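Local coordinates for protein inactive glucansucrase (Lactobacillus reuteri, PDB 5JBD) that is an inactive member of the glucansucrases, glycosyl hydrolase family 70, built round a TIM-barrel-type parallel sheet and modelled with a bound calcium ion, at residues 94-99 against 158-163; 103-108 against 138-143; 110-115 against 134-139. All coordinates share one frame; numbering follows the deposited sequence.

From the N terminus, helix 90-101 comes first and is met in contact 1 (94-99 with 158-163) by the last turn or so of helix 151-162, closing the widest loop. The other two contacts are nested inside it. The chain leaving helix 90-101 lies against helix 126-147 twice, in contact 2 (103-108 with 138-143) and, a few residues on, in contact 3 (110-115 with 134-139), which starts after contact 2 and ends on the same part of helix 126-147, sharing Tyr138 and Val139. Phe96 joins the three, its ring touching Ile140 and Leu136. Together they tie the helices into a bundle far from the chain's centre.

Contact 1: 94-99 against 158-163; sequences AQFIKY and NSFAAT
Phe160 lays its ring against Phe96 and Tyr99 of helix 90-101, meeting Phe96 in an edge-to-face (T-shaped) pair. The edge of Phe96 is turned to the face of Phe160, with centroids 5.4 Å apart and planes at 82°; Phe96 CD1 sits above that face, displaced toward its rim. The outer end of the Phe160 ring reaches the helix backbone itself, its CZ lying 3.5 Å from Phe96 N. Tyr99 runs past Phe160 in the opposite sense, and CB of Tyr99 comes to 3.6 Å from CD1 of Phe160. With CG anti to the backbone N (chi1 -175°), the Tyr99 ring leans across to helix 151-162, where CA of Phe160 stands over its centre, 4.0 Å from the centroid, in a CH-pi contact. At the far end of the ring, Tyr99 OH meets Ser159 CB at 3.2 Å, while the Ser159 hydroxyl bonds instead to the carbonyl of Asn155 in its own helix. Beside the aromatic cluster, one water donates to both Gln95 OE1, 2.7 Å away, and Thr163 OG1. That threonine hydroxyl in turn gives its proton to Phe160 O over 2.7 Å, on a lone pair in the carbonyl plane, and the same oxygen also accepts a bond from Thr163 N. The segments 94-99 and 158-162 run at 130° to each other, and Trp87 and Phe100 extend the aromatic packing round Phe96. Direct contact is thus aromatic and apolar, and a water joins Gln95 to Thr163 at the rim of the cluster.

Contact 2: 103-108 against 138-143; sequences NGYENA and YVIEQS
The loop joining helix 90-101 to the short helix 114-117 packs here along one side of helix 126-147, in a helical part of the family 70 chain. Tyr105 and Asn107 both turn toward the helix and receive Val139 between them: its CG1 approaches Tyr105 O at 3.5 Å, and its CG2 lies 3.7 Å from Asn107 CB. That carbonyl oxygen is buried without a polar partner in the model. The Tyr105 ring meets Ile140 and, one turn on from Val139, Ser143, both obliquely, CD2 being 3.8 Å from Ile140 CG1 and CE2 3.5 Å from Ser143 OG. Ser143 holds OG anti to its own N (chi1 -180°), which carries the hydroxyl out to the ring. Tyr105 OH bonds to Asp156, so the tyrosine touches helix 126-147 and bonds to helix 151-162. The side chains of Asn107 and Gln142 cross at about a right angle, with their amide planes 68° apart, and share one weak, bent bond from ND2 to OE1 (3.3 Å, 133°); Asn109 and Gln66 hold their other ends. A water links the two hydroxyls, donating to Tyr105 OH at 2.8 Å and lying 2.8 Å from Ser143 OG.

Contact 3: 110-115 against 134-139; sequences YGLTKD and QNLRYV
Tyr110 and Asn135 approach each other on a slant, ring and amide planes 66° apart, with Asn135 OD1 in the ring plane at the edge, 3.9 Å from CD2 of Tyr110. The carbonyl of Tyr110 faces the same residue, its O being 3.5 Å from Asn135 CB. Tyr110 and Val139 lie alongside each other, pointing opposite ways, with Tyr110 CB and Val139 CG2 meeting at 4.0 Å, while CE2 of Tyr110 comes within 4.3 Å of CD2 of Tyr138. Leu112 goes in end first: with chi1 at -65° its CG stands beside its own backbone N, and the CD1 methyl is laid on the helix backbone, 3.4 Å from Leu136 N and 3.9 Å from Leu136 CB. The same methyl also reaches Val139 CG2 at 4.1 Å. Val101 of helix 90-101 also touches Leu112, and Phe96 and Phe100 meet the Leu136 side chain, which puts this leucine pair where the loop and two helices join. The loop is therefore held to helix 126-147 by apolar packing and close van der Waals approach, with the amide of Asn135 giving the tyrosine a polar neighbour without a direct bond.

Contact 1: 94-99 against 158-163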
loop_
_atom_site.group_PDB
_atom_site.type_symbol
_atom_site.label_atom_id
_atom_site.label_comp_id
_atom_site.label_asym_id
_atom_site.label_seq_id
_atom_site.Cartn_x
_atom_site.Cartn_y
_atom_site.Cartn_z
ATOM N N ALA A 94 -28.503 27.212 -17.893
ATOM C CA ALA A 94 -29.728 26.633 -18.446
ATOM C C ALA A 94 -29.947 25.229 -17.887
ATOM O O ALA A 94 -31.081 24.880 -17.562
ATOM C CB ALA A 94 -29.695 26.625 -19.969
ATOM N N GLN A 95 -28.869 24.456 -17.717
ATOM C CA GLN A 95 -28.967 23.138 -17.068
ATOM C C GLN A 95 -29.454 23.216 -15.624
ATOM O O GLN A 95 -30.292 22.412 -15.207
ATOM C CB GLN A 95 -27.640 22.390 -17.073
ATOM C CG GLN A 95 -27.165 21.856 -18.417
ATOM C CD GLN A 95 -25.804 21.204 -18.283
ATOM O OE1 GLN A 95 -25.630 20.282 -17.493
ATOM N NE2 GLN A 95 -24.822 21.705 -19.025
ATOM N N PHE A 96 -28.944 24.192 -14.872
ATOM C CA PHE A 96 -29.390 24.410 -13.491
ATOM C C PHE A 96 -30.890 24.666 -13.425
ATOM O O PHE A 96 -31.594 24.056 -12.619
ATOM C CB PHE A 96 -28.628 25.568 -12.848
ATOM C CG PHE A 96 -29.056 25.867 -11.444
ATOM C CD1 PHE A 96 -28.553 25.121 -10.380
ATOM C CD2 PHE A 96 -29.943 26.896 -11.175
ATOM C CE1 PHE A 96 -28.938 25.390 -9.080
ATOM C CE2 PHE A 96 -30.343 27.166 -9.872
ATOM C CZ PHE A 96 -29.836 26.412 -8.824
ATOM N N ILE A 97 -31.370 25.553 -14.288
ATOM C CA ILE A 97 -32.792 25.919 -14.338
ATOM C C ILE A 97 -33.658 24.696 -14.660
ATOM O O ILE A 97 -34.614 24.397 -13.931
ATOM C CB ILE A 97 -33.042 27.093 -15.332
ATOM C CG1 ILE A 97 -32.383 28.381 -14.803
ATOM C CG2 ILE A 97 -34.538 27.336 -15.549
ATOM C CD1 ILE A 97 -32.192 29.475 -15.840
ATOM N N LYS A 98 -33.298 23.997 -15.735
ATOM C CA LYS A 98 -33.950 22.742 -16.144
ATOM C C LYS A 98 -33.981 21.691 -15.038
ATOM O O LYS A 98 -35.028 21.117 -14.758
ATOM C CB LYS A 98 -33.231 22.125 -17.354
ATOM C CG LYS A 98 -33.534 22.776 -18.695
ATOM C CD LYS A 98 -33.076 21.895 -19.876
ATOM C CE LYS A 98 -33.932 20.708 -20.295
ATOM N NZ LYS A 98 -33.793 20.374 -21.746
ATOM N N TYR A 99 -32.822 21.446 -14.433
ATOM C CA TYR A 99 -32.691 20.436 -13.382
ATOM C C TYR A 99 -33.594 20.752 -12.180
ATOM O O TYR A 99 -34.390 19.899 -11.745
ATOM C CB TYR A 99 -31.230 20.273 -12.940
ATOM C CG TYR A 99 -31.050 19.149 -11.934
ATOM C CD1 TYR A 99 -31.237 19.373 -10.568
ATOM C CD2 TYR A 99 -30.760 17.859 -12.345
ATOM C CE1 TYR A 99 -31.124 18.349 -9.642
ATOM C CE2 TYR A 99 -30.621 16.827 -11.420
ATOM C CZ TYR A 99 -30.815 17.076 -10.077
ATOM O OH TYR A 99 -30.696 16.066 -9.151
ATOM N N ASN A 158 -25.886 19.282 -4.689
ATOM C CA ASN A 158 -24.911 18.189 -4.845
ATOM C C ASN A 158 -25.324 17.225 -5.964
ATOM O O ASN A 158 -24.495 16.842 -6.779
ATOM C CB ASN A 158 -24.709 17.424 -3.532
ATOM C CG ASN A 158 -24.036 18.264 -2.454
ATOM O OD1 ASN A 158 -23.294 19.202 -2.742
ATOM N ND2 ASN A 158 -24.325 17.944 -1.194
ATOM N N SER A 159 -26.610 16.880 -6.026
ATOM C CA SER A 159 -27.129 16.039 -7.113
ATOM C C SER A 159 -27.005 16.719 -8.480
ATOM O O SER A 159 -26.562 16.088 -9.442
ATOM C CB SER A 159 -28.576 15.639 -6.844
ATOM O OG SER A 159 -28.662 14.967 -5.606
ATOM N N PHE A 160 -27.354 18.005 -8.564
ATOM C CA PHE A 160 -27.152 18.756 -9.813
ATOM C C PHE A 160 -25.698 18.792 -10.240
ATOM O O PHE A 160 -25.386 18.493 -11.402
ATOM C CB PHE A 160 -27.657 20.201 -9.726
ATOM C CG PHE A 160 -27.240 21.044 -10.908
ATOM C CD1 PHE A 160 -27.759 20.785 -12.171
ATOM C CD2 PHE A 160 -26.302 22.064 -10.770
ATOM C CE1 PHE A 160 -27.371 21.537 -13.273
ATOM C CE2 PHE A 160 -25.914 22.828 -11.865
ATOM C CZ PHE A 160 -26.448 22.563 -13.121
ATOM N N ALA A 161 -24.809 19.135 -9.307
ATOM C CA ALA A 161 -23.382 19.280 -9.633
ATOM C C ALA A 161 -22.795 18.001 -10.205
ATOM O O ALA A 161 -22.024 18.051 -11.154
ATOM C CB ALA A 161 -22.590 19.716 -8.420
ATOM N N ALA A 162 -23.222 16.861 -9.667
ATOM C CA ALA A 162 -22.797 15.528 -10.160
ATOM C C ALA A 162 -23.164 15.236 -11.624
ATOM O O ALA A 162 -22.552 14.372 -12.237
ATOM C CB ALA A 162 -23.341 14.429 -9.254
ATOM N N THR A 163 -24.145 15.948 -12.178
ATOM C CA THR A 163 -24.512 15.818 -13.600
ATOM C C THR A 163 -23.737 16.754 -14.548
ATOM O O THR A 163 -23.877 16.646 -15.758
ATOM C CB THR A 163 -26.027 16.056 -13.821
ATOM O OG1 THR A 163 -26.327 17.461 -13.732
ATOM C CG2 THR A 163 -26.881 15.267 -12.812
HETATM O O HOH W 1 -27.340 19.003 -15.772
#

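Contact 2: 103-108 against 138-143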
loop_
_atom_site.group_PDB
_atom_site.type_symbol
_atom_site.label_atom_id
_atom_site.label_comp_id
_atom_site.label_asym_id
_atom_site.label_seq_id
_atom_site.Cartn_x
_atom_site.Cartn_y
_atom_site.Cartn_z
ATOM N N ASN A 103 -36.968 18.809 -10.538
ATOM C CA ASN A 103 -36.697 18.100 -9.276
ATOM C C ASN A 103 -37.213 18.863 -8.045
ATOM O O ASN A 103 -36.497 19.058 -7.058
ATOM C CB ASN A 103 -35.201 17.797 -9.171
ATOM C CG ASN A 103 -34.770 16.688 -10.114
ATOM O OD1 ASN A 103 -34.957 15.517 -9.814
ATOM N ND2 ASN A 103 -34.220 17.053 -11.271
ATOM N N GLY A 104 -38.480 19.265 -8.117
ATOM C CA GLY A 104 -39.200 19.835 -6.982
ATOM C C GLY A 104 -39.341 21.350 -6.907
ATOM O O GLY A 104 -39.863 21.846 -5.917
ATOM N N TYR A 105 -38.927 22.090 -7.937
ATOM C CA TYR A 105 -39.007 23.561 -7.900
ATOM C C TYR A 105 -39.793 24.120 -9.084
ATOM O O TYR A 105 -39.364 25.060 -9.759
ATOM C CB TYR A 105 -37.603 24.159 -7.829
ATOM C CG TYR A 105 -36.776 23.650 -6.651
ATOM C CD1 TYR A 105 -36.057 22.454 -6.742
ATOM C CD2 TYR A 105 -36.711 24.362 -5.455
ATOM C CE1 TYR A 105 -35.303 21.989 -5.685
ATOM C CE2 TYR A 105 -35.959 23.899 -4.387
ATOM C CZ TYR A 105 -35.255 22.711 -4.505
ATOM O OH TYR A 105 -34.493 22.236 -3.463
ATOM N N GLU A 106 -40.959 23.532 -9.306
ATOM C CA GLU A 106 -41.896 23.965 -10.342
ATOM C C GLU A 106 -42.850 25.014 -9.756
ATOM O O GLU A 106 -43.311 24.865 -8.629
ATOM C CB GLU A 106 -42.681 22.743 -10.853
ATOM C CG GLU A 106 -43.154 22.851 -12.295
ATOM C CD GLU A 106 -43.807 21.580 -12.841
ATOM O OE1 GLU A 106 -43.885 20.556 -12.125
ATOM O OE2 GLU A 106 -44.255 21.613 -14.005
ATOM N N ASN A 107 -43.119 26.078 -10.514
ATOM C CA ASN A 107 -44.191 27.035 -10.181
ATOM C C ASN A 107 -44.634 27.805 -11.438
ATOM O O ASN A 107 -43.903 28.665 -11.941
ATOM C CB ASN A 107 -43.744 28.011 -9.078
ATOM C CG ASN A 107 -44.902 28.797 -8.476
ATOM O OD1 ASN A 107 -45.840 29.176 -9.172
ATOM N ND2 ASN A 107 -44.826 29.062 -7.177
ATOM N N ALA A 108 -45.830 27.483 -11.932
ATOM C CA ALA A 108 -46.420 28.146 -13.115
ATOM C C ALA A 108 -46.634 29.656 -12.944
ATOM O O ALA A 108 -46.573 30.397 -13.923
ATOM C CB ALA A 108 -47.740 27.481 -13.493
ATOM N N TYR A 138 -36.700 32.842 -6.239
ATOM C CA TYR A 138 -37.938 33.066 -5.468
ATOM C C TYR A 138 -38.627 31.726 -5.142
ATOM O O TYR A 138 -39.061 31.499 -4.015
ATOM C CB TYR A 138 -38.914 34.014 -6.211
ATOM C CG TYR A 138 -38.360 35.384 -6.582
ATOM C CD1 TYR A 138 -37.455 36.063 -5.753
ATOM C CD2 TYR A 138 -38.753 36.017 -7.768
ATOM C CE1 TYR A 138 -36.951 37.311 -6.095
ATOM C CE2 TYR A 138 -38.246 37.270 -8.121
ATOM C CZ TYR A 138 -37.344 37.907 -7.283
ATOM O OH TYR A 138 -36.813 39.126 -7.623
ATOM N N VAL A 139 -38.675 30.833 -6.130
ATOM C CA VAL A 139 -39.280 29.501 -5.959
ATOM C C VAL A 139 -38.436 28.646 -5.003
ATOM O O VAL A 139 -38.985 27.950 -4.164
ATOM C CB VAL A 139 -39.515 28.804 -7.326
ATOM C CG1 VAL A 139 -39.994 27.362 -7.149
ATOM C CG2 VAL A 139 -40.527 29.602 -8.157
ATOM N N ILE A 140 -37.114 28.760 -5.089
ATOM C CA ILE A 140 -36.210 28.093 -4.133
ATOM C C ILE A 140 -36.456 28.606 -2.695
ATOM O O ILE A 140 -36.496 27.807 -1.758
ATOM C CB ILE A 140 -34.728 28.237 -4.544
ATOM C CG1 ILE A 140 -34.448 27.360 -5.765
ATOM C CG2 ILE A 140 -33.780 27.811 -3.418
ATOM C CD1 ILE A 140 -33.092 27.575 -6.392
ATOM N N GLU A 141 -36.591 29.920 -2.524
ATOM C CA GLU A 141 -36.840 30.498 -1.191
ATOM C C GLU A 141 -38.200 30.069 -0.627
ATOM O O GLU A 141 -38.351 29.886 0.580
ATOM C CB GLU A 141 -36.737 32.030 -1.231
ATOM C CG GLU A 141 -35.329 32.567 -1.507
ATOM C CD GLU A 141 -34.315 32.226 -0.428
ATOM O OE1 GLU A 141 -34.702 32.049 0.745
ATOM O OE2 GLU A 141 -33.105 32.149 -0.741
ATOM N N GLN A 142 -39.191 29.904 -1.498
ATOM C CA GLN A 142 -40.464 29.312 -1.076
ATOM C C GLN A 142 -40.260 27.885 -0.560
ATOM O O GLN A 142 -40.836 27.511 0.466
ATOM C CB GLN A 142 -41.464 29.304 -2.213
ATOM C CG GLN A 142 -41.958 30.668 -2.618
ATOM C CD GLN A 142 -42.553 30.611 -4.027
ATOM O OE1 GLN A 142 -42.929 29.533 -4.526
ATOM N NE2 GLN A 142 -42.587 31.750 -4.698
ATOM N N SER A 143 -39.432 27.107 -1.259
ATOM C CA SER A 143 -39.120 25.740 -0.843
ATOM C C SER A 143 -38.347 25.685 0.486
ATOM O O SER A 143 -38.679 24.885 1.354
ATOM C CB SER A 143 -38.376 24.993 -1.961
ATOM O OG SER A 143 -38.063 23.662 -1.583
HETATM O O HOH W 2 -35.357 23.383 -1.047
#

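Contact 3: 110-115 against 134-139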
loop_
_atom_site.group_PDB
_atom_site.type_symbol
_atom_site.label_atom_id
_atom_site.label_comp_id
_atom_site.label_asym_id
_atom_site.label_seq_id
_atom_site.Cartn_x
_atom_site.Cartn_y
_atom_site.Cartn_z
ATOM N N TYR A 110 -44.613 31.700 -11.565
ATOM C CA TYR A 110 -43.315 32.355 -11.808
ATOM C C TYR A 110 -42.669 31.948 -13.147
ATOM O O TYR A 110 -41.456 32.109 -13.326
ATOM C CB TYR A 110 -42.372 32.108 -10.607
ATOM C CG TYR A 110 -42.851 32.823 -9.374
ATOM C CD1 TYR A 110 -43.834 32.267 -8.559
ATOM C CD2 TYR A 110 -42.378 34.092 -9.058
ATOM C CE1 TYR A 110 -44.320 32.946 -7.448
ATOM C CE2 TYR A 110 -42.854 34.782 -7.950
ATOM C CZ TYR A 110 -43.824 34.205 -7.144
ATOM O OH TYR A 110 -44.298 34.891 -6.051
ATOM N N GLY A 111 -43.480 31.450 -14.085
ATOM C CA GLY A 111 -43.023 31.107 -15.442
ATOM C C GLY A 111 -42.111 29.898 -15.549
ATOM O O GLY A 111 -41.355 29.780 -16.518
ATOM N N LEU A 112 -42.200 28.990 -14.573
ATOM C CA LEU A 112 -41.280 27.856 -14.446
ATOM C C LEU A 112 -42.045 26.547 -14.350
ATOM O O LEU A 112 -42.385 26.089 -13.262
ATOM C CB LEU A 112 -40.387 28.040 -13.214
ATOM C CG LEU A 112 -39.431 29.233 -13.274
ATOM C CD1 LEU A 112 -38.857 29.537 -11.895
ATOM C CD2 LEU A 112 -38.319 29.009 -14.296
ATOM N N THR A 113 -42.343 25.974 -15.509
ATOM C CA THR A 113 -42.941 24.642 -15.617
ATOM C C THR A 113 -42.012 23.758 -16.430
ATOM O O THR A 113 -41.066 24.247 -17.050
ATOM C CB THR A 113 -44.323 24.676 -16.304
ATOM O OG1 THR A 113 -44.193 25.114 -17.668
ATOM C CG2 THR A 113 -45.272 25.603 -15.559
ATOM N N LYS A 114 -42.292 22.460 -16.441
ATOM C CA LYS A 114 -41.472 21.517 -17.213
ATOM C C LYS A 114 -41.457 21.864 -18.703
ATOM O O LYS A 114 -40.421 21.762 -19.360
ATOM C CB LYS A 114 -41.930 20.081 -16.978
ATOM C CG LYS A 114 -41.620 19.619 -15.566
ATOM C CD LYS A 114 -42.141 18.230 -15.257
ATOM C CE LYS A 114 -42.067 17.978 -13.760
ATOM N NZ LYS A 114 -42.268 16.554 -13.393
ATOM N N ASP A 115 -42.583 22.335 -19.223
ATOM C CA ASP A 115 -42.622 22.766 -20.616
ATOM C C ASP A 115 -41.951 24.103 -20.900
ATOM O O ASP A 115 -41.329 24.230 -21.945
ATOM C CB ASP A 115 -44.041 22.751 -21.131
ATOM C CG ASP A 115 -44.520 21.357 -21.317
ATOM O OD1 ASP A 115 -44.158 20.745 -22.346
ATOM O OD2 ASP A 115 -45.184 20.864 -20.400
ATOM N N GLN A 134 -33.719 34.394 -11.725
ATOM C CA GLN A 134 -34.215 35.223 -10.625
ATOM C C GLN A 134 -35.537 34.670 -10.071
ATOM O O GLN A 134 -35.729 34.574 -8.849
ATOM C CB GLN A 134 -34.397 36.688 -11.066
ATOM C CG GLN A 134 -34.865 37.640 -9.959
ATOM C CD GLN A 134 -34.000 37.564 -8.696
ATOM O OE1 GLN A 134 -32.960 38.219 -8.591
ATOM N NE2 GLN A 134 -34.445 36.779 -7.731
ATOM N N ASN A 135 -36.430 34.310 -10.981
ATOM C CA ASN A 135 -37.706 33.691 -10.620
ATOM C C ASN A 135 -37.517 32.338 -9.925
ATOM O O ASN A 135 -38.244 32.032 -8.978
ATOM C CB ASN A 135 -38.624 33.581 -11.855
ATOM C CG ASN A 135 -39.296 34.913 -12.194
ATOM O OD1 ASN A 135 -39.604 35.706 -11.318
ATOM N ND2 ASN A 135 -39.531 35.145 -13.462
ATOM N N LEU A 136 -36.537 31.556 -10.369
ATOM C CA LEU A 136 -36.218 30.300 -9.704
ATOM C C LEU A 136 -35.711 30.520 -8.272
ATOM O O LEU A 136 -36.072 29.772 -7.373
ATOM C CB LEU A 136 -35.197 29.499 -10.506
ATOM C CG LEU A 136 -34.768 28.142 -9.914
ATOM C CD1 LEU A 136 -35.953 27.218 -9.645
ATOM C CD2 LEU A 136 -33.776 27.490 -10.843
ATOM N N ARG A 137 -34.905 31.554 -8.051
ATOM C CA ARG A 137 -34.478 31.881 -6.693
ATOM C C ARG A 137 -35.676 32.133 -5.752
ATOM O O ARG A 137 -35.677 31.643 -4.620
ATOM C CB ARG A 137 -33.486 33.040 -6.675
ATOM C CG ARG A 137 -32.119 32.656 -7.223
ATOM C CD ARG A 137 -31.072 33.703 -6.888
ATOM N NE ARG A 137 -31.212 34.933 -7.682
ATOM C CZ ARG A 137 -30.715 35.106 -8.914
ATOM N NH1 ARG A 137 -30.014 34.162 -9.530
ATOM N NH2 ARG A 137 -30.911 36.260 -9.537
ATOM N N TYR A 138 -36.700 32.842 -6.239
ATOM C CA TYR A 138 -37.938 33.066 -5.468
ATOM C C TYR A 138 -38.627 31.726 -5.142
ATOM O O TYR A 138 -39.061 31.499 -4.015
ATOM C CB TYR A 138 -38.914 34.014 -6.211
ATOM C CG TYR A 138 -38.360 35.384 -6.582
ATOM C CD1 TYR A 138 -37.455 36.063 -5.753
ATOM C CD2 TYR A 138 -38.753 36.017 -7.768
ATOM C CE1 TYR A 138 -36.951 37.311 -6.095
ATOM C CE2 TYR A 138 -38.246 37.270 -8.121
ATOM C CZ TYR A 138 -37.344 37.907 -7.283
ATOM O OH TYR A 138 -36.813 39.126 -7.623
ATOM N N VAL A 139 -38.675 30.833 -6.130
ATOM C CA VAL A 139 -39.280 29.501 -5.959
ATOM C C VAL A 139 -38.436 28.646 -5.003
ATOM O O VAL A 139 -38.985 27.950 -4.164
ATOM C CB VAL A 139 -39.515 28.804 -7.326
ATOM C CG1 VAL A 139 -39.994 27.362 -7.149
ATOM C CG2 VAL A 139 -40.527 29.602 -8.157
#